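Side-chain contacts in protein-S-isoprenylcysteine O-methyltransferase (PDB 5V7P), which transfers a methyl group from S-adenosyl-L-methionine to the carboxyl group of isoprenylated C-terminal cysteines of proteins, working within the endoplasmic reticulum membrane: residues Pro229-Ile232 with Pro233-Leu237; Ala238-Met241 with Phe242-Arg246; Glu245-Tyr248 with Ile249-Met253. All blocks are in the same frame, centred on the assembly; numbering follows the deposited sequence.

How the interactions relate
All three contacts lie along one helix, 231-258, interaction 1 beginning in the turn that leads into it, so each is local and none closes a loop. Interaction 1 takes the first turns, probably at the lumenal side, where helices 129-148 and 210-225 lie against it. Interaction 2 adjoins it, its centre about 14 Å further on, and continues the wall beside the same lipid molecule, MPG of chain B. Interaction 3 overlaps interaction 2 through Glu245 and Arg246 and carries the helix into the cofactor site, inferred to face the cytoplasm. The contacts run in series: none nests or crosses. Together they lead from the lipid-facing part of the helix to bound S-adenosyl-L-homocysteine.

Interaction 1 (Pro229-Ile232 with Pro233-Leu237); sequences PLCI and PAYTL. With MPG ([(Z)-octadec-9-enyl] (2R)-2,3-bis(oxidanyl)propanoate), chain B.
Cys231 and Tyr235 are joined by the backbone in the early part of helix 231-258: Tyr235 N donates to Cys231 O at 2.6 Å with a nearly straight N-H. One residue on, Thr236 N repeats the step to Ile232 O at 3.0 Å. Pro233, which has no N-H to give, instead brings its ring carbon CD to 3.2 Å from Pro229 O. This is the opening of what is probably a membrane-spanning helix, and Pro233 lies in its first turn, where the missing N-H costs no i-to-i-4 helix bond. Leu230 N is bonded to the carboxylate of Glu141 on helix 129-148.

Thr236 grips the same carbonyl twice. With OG1 beside the backbone N (chi1 -58°), the hydroxyl turns back down the helix and donates to Ile232 O at 2.7 Å. It approaches from above the carbonyl plane, 37° out of it, while Thr236 N comes in from the opposite face.

Tyr235 carries the aromatic and lipid contacts. Cys231 SG lies oblique to its ring, 4.8 Å from the centroid, and is nearest to CE1. Lipid MPG of chain B crosses one ring face near the rim, with C3 at 3.3 Å from CD2. The phenol's main polar partner is Ala134 O; lipid O3 adds a weak hydrogen bond to Tyr235 OH at 3.5 Å. Gln223 of helix 210-225 and Ser138 of helix 129-148 both touch Cys231 and Tyr235, which sit buried between those two helices.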
loop_
_atom_site.group_PDB
_atom_site.type_symbol
_atom_site.label_atom_id
_atom_site.label_comp_id
_atom_site.label_asym_id
_atom_site.label_seq_id
_atom_site.Cartn_x
_atom_site.Cartn_y
_atom_site.Cartn_z
ATOM N N PRO A 229 -11.755 -18.287 8.648
ATOM C CA PRO A 229 -10.672 -19.234 8.962
ATOM C C PRO A 229 -9.734 -19.512 7.799
ATOM O O PRO A 229 -8.610 -19.974 8.034
ATOM C CB PRO A 229 -11.423 -20.503 9.388
ATOM C CG PRO A 229 -12.767 -20.382 8.763
ATOM C CD PRO A 229 -13.083 -18.920 8.734
ATOM N N LEU A 230 -10.144 -19.254 6.559
ATOM C CA LEU A 230 -9.254 -19.474 5.424
ATOM C C LEU A 230 -8.369 -18.265 5.142
ATOM O O LEU A 230 -7.189 -18.425 4.814
ATOM C CB LEU A 230 -10.067 -19.821 4.173
ATOM C CG LEU A 230 -10.963 -21.060 4.254
ATOM C CD1 LEU A 230 -11.718 -21.245 2.944
ATOM C CD2 LEU A 230 -10.155 -22.310 4.586
ATOM N N CYS A 231 -8.912 -17.054 5.272
ATOM C CA CYS A 231 -8.157 -15.860 4.910
ATOM C C CYS A 231 -7.140 -15.468 5.973
ATOM O O CYS A 231 -6.127 -14.841 5.643
ATOM C CB CYS A 231 -9.109 -14.692 4.654
ATOM S SG CYS A 231 -9.793 -14.650 2.976
ATOM N N ILE A 232 -7.381 -15.814 7.234
ATOM C CA ILE A 232 -6.492 -15.410 8.320
ATOM C C ILE A 232 -5.092 -15.947 8.039
ATOM O O ILE A 232 -4.141 -15.155 7.980
ATOM C CB ILE A 232 -7.023 -15.871 9.689
ATOM C CG1 ILE A 232 -8.161 -14.954 10.142
ATOM C CG2 ILE A 232 -5.905 -15.885 10.741
ATOM C CD1 ILE A 232 -8.918 -15.455 11.369
ATOM N N PRO A 233 -4.903 -17.256 7.847
ATOM C CA PRO A 233 -3.544 -17.731 7.545
ATOM C C PRO A 233 -3.027 -17.236 6.207
ATOM O O PRO A 233 -1.842 -16.898 6.091
ATOM C CB PRO A 233 -3.687 -19.260 7.572
ATOM C CG PRO A 233 -4.997 -19.526 8.232
ATOM C CD PRO A 233 -5.860 -18.373 7.880
ATOM N N ALA A 234 -3.883 -17.197 5.185
ATOM C CA ALA A 234 -3.457 -16.720 3.873
ATOM C C ALA A 234 -2.983 -15.275 3.948
ATOM O O ALA A 234 -1.926 -14.926 3.408
ATOM C CB ALA A 234 -4.604 -16.863 2.872
ATOM N N TYR A 235 -3.755 -14.415 4.618
ATOM C CA TYR A 235 -3.346 -13.024 4.789
ATOM C C TYR A 235 -2.047 -12.924 5.578
ATOM O O TYR A 235 -1.171 -12.115 5.247
ATOM C CB TYR A 235 -4.454 -12.234 5.487
ATOM C CG TYR A 235 -5.511 -11.689 4.553
ATOM C CD1 TYR A 235 -6.056 -12.475 3.544
ATOM C CD2 TYR A 235 -5.973 -10.388 4.688
ATOM C CE1 TYR A 235 -7.022 -11.972 2.690
ATOM C CE2 TYR A 235 -6.938 -9.878 3.842
ATOM C CZ TYR A 235 -7.460 -10.674 2.846
ATOM O OH TYR A 235 -8.421 -10.164 2.002
ATOM N N THR A 236 -1.902 -13.736 6.628
ATOM C CA THR A 236 -0.694 -13.688 7.446
ATOM C C THR A 236 0.543 -13.997 6.611
ATOM O O THR A 236 1.560 -13.298 6.698
ATOM C CB THR A 236 -0.812 -14.678 8.610
ATOM O OG1 THR A 236 -1.967 -14.364 9.401
ATOM C CG2 THR A 236 0.430 -14.635 9.499
ATOM N N LEU A 237 0.471 -15.047 5.796
ATOM C CA LEU A 237 1.620 -15.475 5.001
ATOM C C LEU A 237 1.909 -14.482 3.883
ATOM O O LEU A 237 3.058 -14.074 3.675
ATOM C CB LEU A 237 1.348 -16.865 4.421
ATOM C CG LEU A 237 2.503 -17.748 3.935
ATOM C CD1 LEU A 237 1.944 -18.852 3.045
ATOM C CD2 LEU A 237 3.585 -16.973 3.201
HETATM C C2 MPG B . -4.783 -8.965 1.215
HETATM C C3 MPG B . -3.938 -9.146 2.470
HETATM C C4 MPG B . -2.644 -8.342 2.389
HETATM C C5 MPG B . -1.983 -8.333 3.749
HETATM C C6 MPG B . -0.621 -7.671 3.632
HETATM C C7 MPG B . -0.711 -6.194 3.255
HETATM C C8 MPG B . 0.457 -5.903 2.329
HETATM C C9 MPG B . 0.663 -4.393 2.252
HETATM C C10 MPG B . 0.452 -3.686 1.165
HETATM C C11 MPG B . -0.021 -4.292 -0.157
HETATM C C12 MPG B . -0.839 -3.260 -0.916
HETATM C C13 MPG B . 0.053 -2.127 -1.411
HETATM C C14 MPG B . -0.825 -0.915 -1.677
HETATM C C15 MPG B . -0.026 0.162 -2.408
HETATM C C16 MPG B . -0.775 0.621 -3.657
HETATM O O1 MPG B . -6.441 -7.356 1.758
HETATM C C1 MPG B . -5.258 -7.522 1.046
HETATM C CXD MPG B . -7.663 -5.961 3.447
HETATM O O2 MPG B . -7.731 -6.135 4.833
HETATM C C21 MPG B . -8.884 -6.629 2.797
HETATM O O3 MPG B . -9.566 -7.405 3.741
HETATM O O4 MPG B . -5.351 -6.406 3.488
HETATM C CX3 MPG B . -6.377 -6.583 2.919
#

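Interaction 2 (Ala238-Met241 with Phe242-Arg246); sequences ASWM and FFKER. With MPG ([(Z)-octadec-9-enyl] (2R)-2,3-bis(oxidanyl)propanoate), chain V; MPG ([(Z)-octadec-9-enyl] (2R)-2,3-bis(oxidanyl)propanoate), chain B.
Trp240 and Lys244 meet one turn apart on helix 231-258, linked by the backbone bond from Lys244 N to Trp240 O at 3.0 Å. From Trp240 CB the indole sets out with CG anti to the backbone N (chi1 180°), which carries it outward, and a chi2 of 88° stands its plane across that direction. Over CG and CD2 passes the tail of lipid MPG of chain V, its C4 3.4 Å above one ring face. NE1 is satisfied by Pro274 O. Further out, CZ3 has lipid C2 at 3.5 Å, and CH2, at the far end, comes to 3.3 Å from the ester oxygen O1 of the same lipid. Lys244 CD approaches CH2 at 3.5 Å from the other side of the ring plane, obliquely. The stretched aliphatic part of the lysine and the lipid thus hold the indole between them.

On another side of the helix, Ser239 and Phe243 pair up. Ser239 OG lies 3.6 Å from Phe243 CE2, and CD2 of that ring sits 3.3 Å from Ser239 O. Ser239 CB touches C6 of the lipid of chain B at 3.2 Å, and its hydroxyl has a weak bond to Ser219 OG.

Phe243 stacks on Tyr212, a cofactor-binding residue. Phe216 of helix 210-225 packs against Ser239, Trp240 and Phe243, Ile273 of a loop touches Trp240 and Phe243, and an aromatic side chain on the chain of a different protein meets the ring of Phe242.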
loop_
_atom_site.group_PDB
_atom_site.type_symbol
_atom_site.label_atom_id
_atom_site.label_comp_id
_atom_site.label_asym_id
_atom_site.label_seq_id
_atom_site.Cartn_x
_atom_site.Cartn_y
_atom_site.Cartn_z
ATOM N N ALA A 238 0.874 -14.089 3.144
ATOM C CA ALA A 238 1.063 -13.123 2.067
ATOM C C ALA A 238 1.630 -11.820 2.612
ATOM O O ALA A 238 2.585 -11.262 2.059
ATOM C CB ALA A 238 -0.261 -12.877 1.347
ATOM N N SER A 239 1.044 -11.321 3.702
ATOM C CA SER A 239 1.584 -10.137 4.364
ATOM C C SER A 239 3.046 -10.340 4.741
ATOM O O SER A 239 3.889 -9.470 4.492
ATOM C CB SER A 239 0.758 -9.819 5.614
ATOM O OG SER A 239 1.208 -8.642 6.267
ATOM N N TRP A 240 3.361 -11.490 5.337
ATOM C CA TRP A 240 4.700 -11.723 5.865
ATOM C C TRP A 240 5.746 -11.720 4.755
ATOM O O TRP A 240 6.794 -11.073 4.876
ATOM C CB TRP A 240 4.728 -13.047 6.626
ATOM C CG TRP A 240 6.058 -13.377 7.218
ATOM C CD1 TRP A 240 6.521 -13.010 8.447
ATOM C CD2 TRP A 240 7.101 -14.145 6.609
ATOM N NE1 TRP A 240 7.789 -13.501 8.640
ATOM C CE2 TRP A 240 8.169 -14.202 7.525
ATOM C CE3 TRP A 240 7.234 -14.792 5.376
ATOM C CZ2 TRP A 240 9.356 -14.876 7.249
ATOM C CZ3 TRP A 240 8.411 -15.460 5.102
ATOM C CH2 TRP A 240 9.458 -15.498 6.034
ATOM N N MET A 241 5.485 -12.444 3.663
ATOM C CA MET A 241 6.476 -12.532 2.596
ATOM C C MET A 241 6.665 -11.196 1.890
ATOM O O MET A 241 7.776 -10.891 1.440
ATOM C CB MET A 241 6.084 -13.616 1.590
ATOM C CG MET A 241 4.901 -13.279 0.677
ATOM S SD MET A 241 4.835 -14.349 -0.774
ATOM C CE MET A 241 6.321 -13.859 -1.647
ATOM N N PHE A 242 5.609 -10.388 1.786
ATOM C CA PHE A 242 5.745 -9.092 1.132
ATOM C C PHE A 242 6.656 -8.168 1.930
ATOM O O PHE A 242 7.505 -7.478 1.354
ATOM C CB PHE A 242 4.370 -8.453 0.937
ATOM C CG PHE A 242 4.423 -7.081 0.326
ATOM C CD1 PHE A 242 4.625 -6.920 -1.037
ATOM C CD2 PHE A 242 4.270 -5.951 1.114
ATOM C CE1 PHE A 242 4.673 -5.659 -1.601
ATOM C CE2 PHE A 242 4.319 -4.687 0.555
ATOM C CZ PHE A 242 4.521 -4.540 -0.804
ATOM N N PHE A 243 6.502 -8.145 3.253
ATOM C CA PHE A 243 7.331 -7.274 4.078
ATOM C C PHE A 243 8.742 -7.821 4.247
ATOM O O PHE A 243 9.679 -7.042 4.453
ATOM C CB PHE A 243 6.671 -7.058 5.444
ATOM C CG PHE A 243 5.489 -6.125 5.403
ATOM C CD1 PHE A 243 5.601 -4.870 4.824
ATOM C CD2 PHE A 243 4.264 -6.507 5.929
ATOM C CE1 PHE A 243 4.521 -4.012 4.780
ATOM C CE2 PHE A 243 3.179 -5.650 5.886
ATOM C CZ PHE A 243 3.308 -4.403 5.310
ATOM N N LYS A 244 8.921 -9.139 4.153
ATOM C CA LYS A 244 10.272 -9.691 4.131
ATOM C C LYS A 244 11.040 -9.187 2.916
ATOM O O LYS A 244 12.162 -8.683 3.040
ATOM C CB LYS A 244 10.221 -11.219 4.138
ATOM C CG LYS A 244 11.592 -11.882 3.999
ATOM C CD LYS A 244 11.494 -13.394 4.101
ATOM C CE LYS A 244 12.868 -14.050 4.081
ATOM N NZ LYS A 244 13.374 -14.298 2.701
ATOM N N GLU A 245 10.448 -9.314 1.726
ATOM C CA GLU A 245 11.079 -8.785 0.521
ATOM C C GLU A 245 11.279 -7.279 0.629
ATOM O O GLU A 245 12.376 -6.765 0.379
ATOM C CB GLU A 245 10.237 -9.122 -0.710
ATOM C CG GLU A 245 10.311 -10.575 -1.149
ATOM C CD GLU A 245 9.584 -10.822 -2.460
ATOM O OE1 GLU A 245 8.696 -11.700 -2.491
ATOM O OE2 GLU A 245 9.893 -10.131 -3.454
ATOM N N ARG A 246 10.224 -6.554 1.004
ATOM C CA ARG A 246 10.301 -5.098 1.059
ATOM C C ARG A 246 11.371 -4.643 2.044
ATOM O O ARG A 246 12.200 -3.782 1.723
ATOM C CB ARG A 246 8.936 -4.521 1.436
ATOM C CG ARG A 246 8.837 -3.013 1.303
ATOM C CD ARG A 246 7.459 -2.519 1.703
ATOM N NE ARG A 246 7.313 -1.077 1.529
ATOM C CZ ARG A 246 6.807 -0.481 0.452
ATOM N NH1 ARG A 246 6.381 -1.190 -0.583
ATOM N NH2 ARG A 246 6.726 0.842 0.414
HETATM C C2 MPG V . 7.372 -17.967 7.341
HETATM C C3 MPG V . 6.537 -18.000 8.617
HETATM C C4 MPG V . 5.910 -16.630 8.861
HETATM C C5 MPG V . 4.914 -16.746 10.012
HETATM C C6 MPG V . 4.540 -15.355 10.516
HETATM C C7 MPG V . 3.708 -15.488 11.792
HETATM C C8 MPG V . 3.378 -14.102 12.336
HETATM C C9 MPG V . 2.907 -14.235 13.785
HETATM C C10 MPG V . 1.686 -13.957 14.202
HETATM C C11 MPG V . 0.571 -13.452 13.284
HETATM C C12 MPG V . -0.777 -13.929 13.821
HETATM O O1 MPG V . 9.520 -18.724 6.642
HETATM C C1 MPG V . 8.358 -19.136 7.304
HETATM C CXD MPG V . 11.918 -19.366 6.131
HETATM O O2 MPG V . 12.444 -20.255 5.186
HETATM C C21 MPG V . 12.735 -19.447 7.418
HETATM O O3 MPG V . 11.985 -18.924 8.481
HETATM O O4 MPG V . 10.148 -20.873 6.509
HETATM C CX3 MPG V . 10.468 -19.734 6.438
HETATM C C2 MPG B . -4.783 -8.965 1.215
HETATM C C3 MPG B . -3.938 -9.146 2.470
HETATM C C4 MPG B . -2.644 -8.342 2.389
HETATM C C5 MPG B . -1.983 -8.333 3.749
HETATM C C6 MPG B . -0.621 -7.671 3.632
HETATM C C7 MPG B . -0.711 -6.194 3.255
HETATM C C8 MPG B . 0.457 -5.903 2.329
HETATM C C9 MPG B . 0.663 -4.393 2.252
HETATM C C10 MPG B . 0.452 -3.686 1.165
HETATM C C11 MPG B . -0.021 -4.292 -0.157
HETATM C C12 MPG B . -0.839 -3.260 -0.916
HETATM C C13 MPG B . 0.053 -2.127 -1.411
HETATM C C14 MPG B . -0.825 -0.915 -1.677
HETATM C C15 MPG B . -0.026 0.162 -2.408
HETATM C C16 MPG B . -0.775 0.621 -3.657
HETATM O O1 MPG B . -6.441 -7.356 1.758
HETATM C C1 MPG B . -5.258 -7.522 1.046
HETATM C CXD MPG B . -7.663 -5.961 3.447
HETATM O O2 MPG B . -7.731 -6.135 4.833
HETATM C C21 MPG B . -8.884 -6.629 2.797
HETATM O O3 MPG B . -9.566 -7.405 3.741
HETATM O O4 MPG B . -5.351 -6.406 3.488
HETATM C CX3 MPG B . -6.377 -6.583 2.919
#

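Interaction 3 (Glu245-Tyr248 with Ile249-Met253); sequences ERIY and IEESM. With SAH (S-adenosyl-L-homocysteine), chain C.
Helix 231-258 enters the S-adenosyl-L-methionine site at Glu250, one turn past Arg246. Glu250 N donates to Arg246 O at 2.9 Å, and a chi1 of 177° swings the glutamate chain away from its own amide, stretched toward the ligand. There Glu250 OE2 accepts from N of bound S-adenosyl-L-homocysteine at 2.6 Å. The other oxygen, Glu250 OE1, lies 4.2 Å from Arg246 NE, beyond salt-bridge range, with guanidinium and carboxylate planes 78° apart. Tyr212 bridges the two instead, its hydroxyl hydrogen-bonded to both Glu250 OE1 and Arg246 NE.

Glu250 is an S-adenosyl-L-methionine-binding residue of this methyltransferase, while Arg246 is inferred to bind the substrate, which would place the two ligands next to each other along one helix. In place of Glu250, an alanine here would probably leave the amino group of the cofactor without this acceptor and the Tyr212 hydroxyl without one of its two partners named here.

One residue further along, Ile247 and Glu251 lie side by side, with Ile247 CG2 at 3.9 Å from Glu251 OE2. That oxygen is held by Arg208 in a salt bridge and by His209. Ile249 CG2 presses on Arg246 O at 3.1 Å. Ser252 OG, turned back along the helix, donates to Ile249 O at 2.6 Å, and Ser252 also touches Tyr279.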
loop_
_atom_site.group_PDB
_atom_site.type_symbol
_atom_site.label_atom_id
_atom_site.label_comp_id
_atom_site.label_asym_id
_atom_site.label_seq_id
_atom_site.Cartn_x
_atom_site.Cartn_y
_atom_site.Cartn_z
ATOM N N GLU A 245 10.448 -9.314 1.726
ATOM C CA GLU A 245 11.079 -8.785 0.521
ATOM C C GLU A 245 11.279 -7.279 0.629
ATOM O O GLU A 245 12.376 -6.765 0.379
ATOM C CB GLU A 245 10.237 -9.122 -0.710
ATOM C CG GLU A 245 10.311 -10.575 -1.149
ATOM C CD GLU A 245 9.584 -10.822 -2.460
ATOM O OE1 GLU A 245 8.696 -11.700 -2.491
ATOM O OE2 GLU A 245 9.893 -10.131 -3.454
ATOM N N ARG A 246 10.224 -6.554 1.004
ATOM C CA ARG A 246 10.301 -5.098 1.059
ATOM C C ARG A 246 11.371 -4.643 2.044
ATOM O O ARG A 246 12.200 -3.782 1.723
ATOM C CB ARG A 246 8.936 -4.521 1.436
ATOM C CG ARG A 246 8.837 -3.013 1.303
ATOM C CD ARG A 246 7.459 -2.519 1.703
ATOM N NE ARG A 246 7.313 -1.077 1.529
ATOM C CZ ARG A 246 6.807 -0.481 0.452
ATOM N NH1 ARG A 246 6.381 -1.190 -0.583
ATOM N NH2 ARG A 246 6.726 0.842 0.414
ATOM N N ILE A 247 11.371 -5.213 3.251
ATOM C CA ILE A 247 12.343 -4.811 4.266
ATOM C C ILE A 247 13.760 -5.105 3.797
ATOM O O ILE A 247 14.682 -4.312 4.026
ATOM C CB ILE A 247 12.031 -5.509 5.605
ATOM C CG1 ILE A 247 10.823 -4.839 6.268
ATOM C CG2 ILE A 247 13.245 -5.480 6.545
ATOM C CD1 ILE A 247 10.300 -5.560 7.492
ATOM N N TYR A 248 13.960 -6.248 3.138
ATOM C CA TYR A 248 15.304 -6.657 2.744
ATOM C C TYR A 248 15.937 -5.629 1.816
ATOM O O TYR A 248 17.051 -5.151 2.065
ATOM C CB TYR A 248 15.252 -8.031 2.077
ATOM C CG TYR A 248 16.609 -8.655 1.852
ATOM C CD1 TYR A 248 17.308 -9.238 2.900
ATOM C CD2 TYR A 248 17.188 -8.671 0.588
ATOM C CE1 TYR A 248 18.548 -9.814 2.700
ATOM C CE2 TYR A 248 18.428 -9.246 0.378
ATOM C CZ TYR A 248 19.103 -9.816 1.438
ATOM O OH TYR A 248 20.337 -10.390 1.237
ATOM N N ILE A 249 15.238 -5.274 0.736
ATOM C CA ILE A 249 15.753 -4.256 -0.174
ATOM C C ILE A 249 15.805 -2.900 0.516
ATOM O O ILE A 249 16.705 -2.093 0.252
ATOM C CB ILE A 249 14.894 -4.201 -1.453
ATOM C CG1 ILE A 249 15.471 -3.205 -2.465
ATOM C CG2 ILE A 249 13.451 -3.838 -1.130
ATOM C CD1 ILE A 249 16.786 -3.638 -3.074
ATOM N N GLU A 250 14.849 -2.626 1.407
ATOM C CA GLU A 250 14.765 -1.310 2.031
ATOM C C GLU A 250 15.957 -1.054 2.943
ATOM O O GLU A 250 16.503 0.055 2.960
ATOM C CB GLU A 250 13.452 -1.194 2.804
ATOM C CG GLU A 250 13.277 0.113 3.559
ATOM C CD GLU A 250 11.848 0.324 4.027
ATOM O OE1 GLU A 250 10.926 -0.219 3.384
ATOM O OE2 GLU A 250 11.645 1.027 5.038
ATOM N N GLU A 251 16.379 -2.064 3.702
ATOM C CA GLU A 251 17.509 -1.897 4.604
ATOM C C GLU A 251 18.844 -1.878 3.874
ATOM O O GLU A 251 19.808 -1.302 4.391
ATOM C CB GLU A 251 17.509 -3.004 5.658
ATOM C CG GLU A 251 16.365 -2.898 6.648
ATOM C CD GLU A 251 16.562 -3.779 7.865
ATOM O OE1 GLU A 251 17.456 -4.652 7.830
ATOM O OE2 GLU A 251 15.828 -3.599 8.858
ATOM N N SER A 252 18.929 -2.489 2.691
ATOM C CA SER A 252 20.148 -2.378 1.898
ATOM C C SER A 252 20.373 -0.939 1.452
ATOM O O SER A 252 21.516 -0.476 1.384
ATOM C CB SER A 252 20.084 -3.311 0.689
ATOM O OG SER A 252 19.156 -2.843 -0.274
ATOM N N MET A 253 19.291 -0.216 1.147
ATOM C CA MET A 253 19.419 1.198 0.811
ATOM C C MET A 253 19.707 2.037 2.050
ATOM O O MET A 253 20.425 3.039 1.965
ATOM C CB MET A 253 18.148 1.700 0.125
ATOM C CG MET A 253 17.673 0.851 -1.048
ATOM S SD MET A 253 18.999 0.329 -2.150
ATOM C CE MET A 253 19.671 1.903 -2.675
HETATM N N SAH C . 10.191 0.845 7.206
HETATM C CA SAH C . 9.781 1.979 8.023
HETATM C CB SAH C . 9.438 3.174 7.142
HETATM C CG SAH C . 8.470 2.868 6.003
HETATM S SD SAH C . 8.327 4.274 4.868
HETATM C C SAH C . 8.587 1.616 8.902
HETATM O O SAH C . 7.925 0.599 8.687
HETATM O OXT SAH C . 8.250 2.328 9.849
HETATM C "C5'" SAH C . 9.704 3.755 3.804
HETATM C "C4'" SAH C . 10.841 4.767 3.744
HETATM O "O4'" SAH C . 11.294 5.067 5.049
HETATM C "C3'" SAH C . 12.022 4.197 2.971
HETATM O "O3'" SAH C . 12.332 5.014 1.866
HETATM C "C2'" SAH C . 13.174 4.149 3.954
HETATM O "O2'" SAH C . 14.360 4.641 3.374
HETATM C "C1'" SAH C . 12.706 5.008 5.125
HETATM N N9 SAH C . 13.112 4.483 6.445
HETATM C C8 SAH C . 12.986 3.201 6.913
HETATM N N7 SAH C . 13.467 3.147 8.175
HETATM C C5 SAH C . 13.896 4.378 8.521
HETATM C C6 SAH C . 14.471 4.874 9.681
HETATM N N6 SAH C . 14.692 4.080 10.724
HETATM N N1 SAH C . 14.813 6.206 9.740
HETATM C C2 SAH C . 14.587 7.034 8.662
HETATM N N3 SAH C . 14.016 6.533 7.514
HETATM C C4 SAH C . 13.677 5.226 7.446
#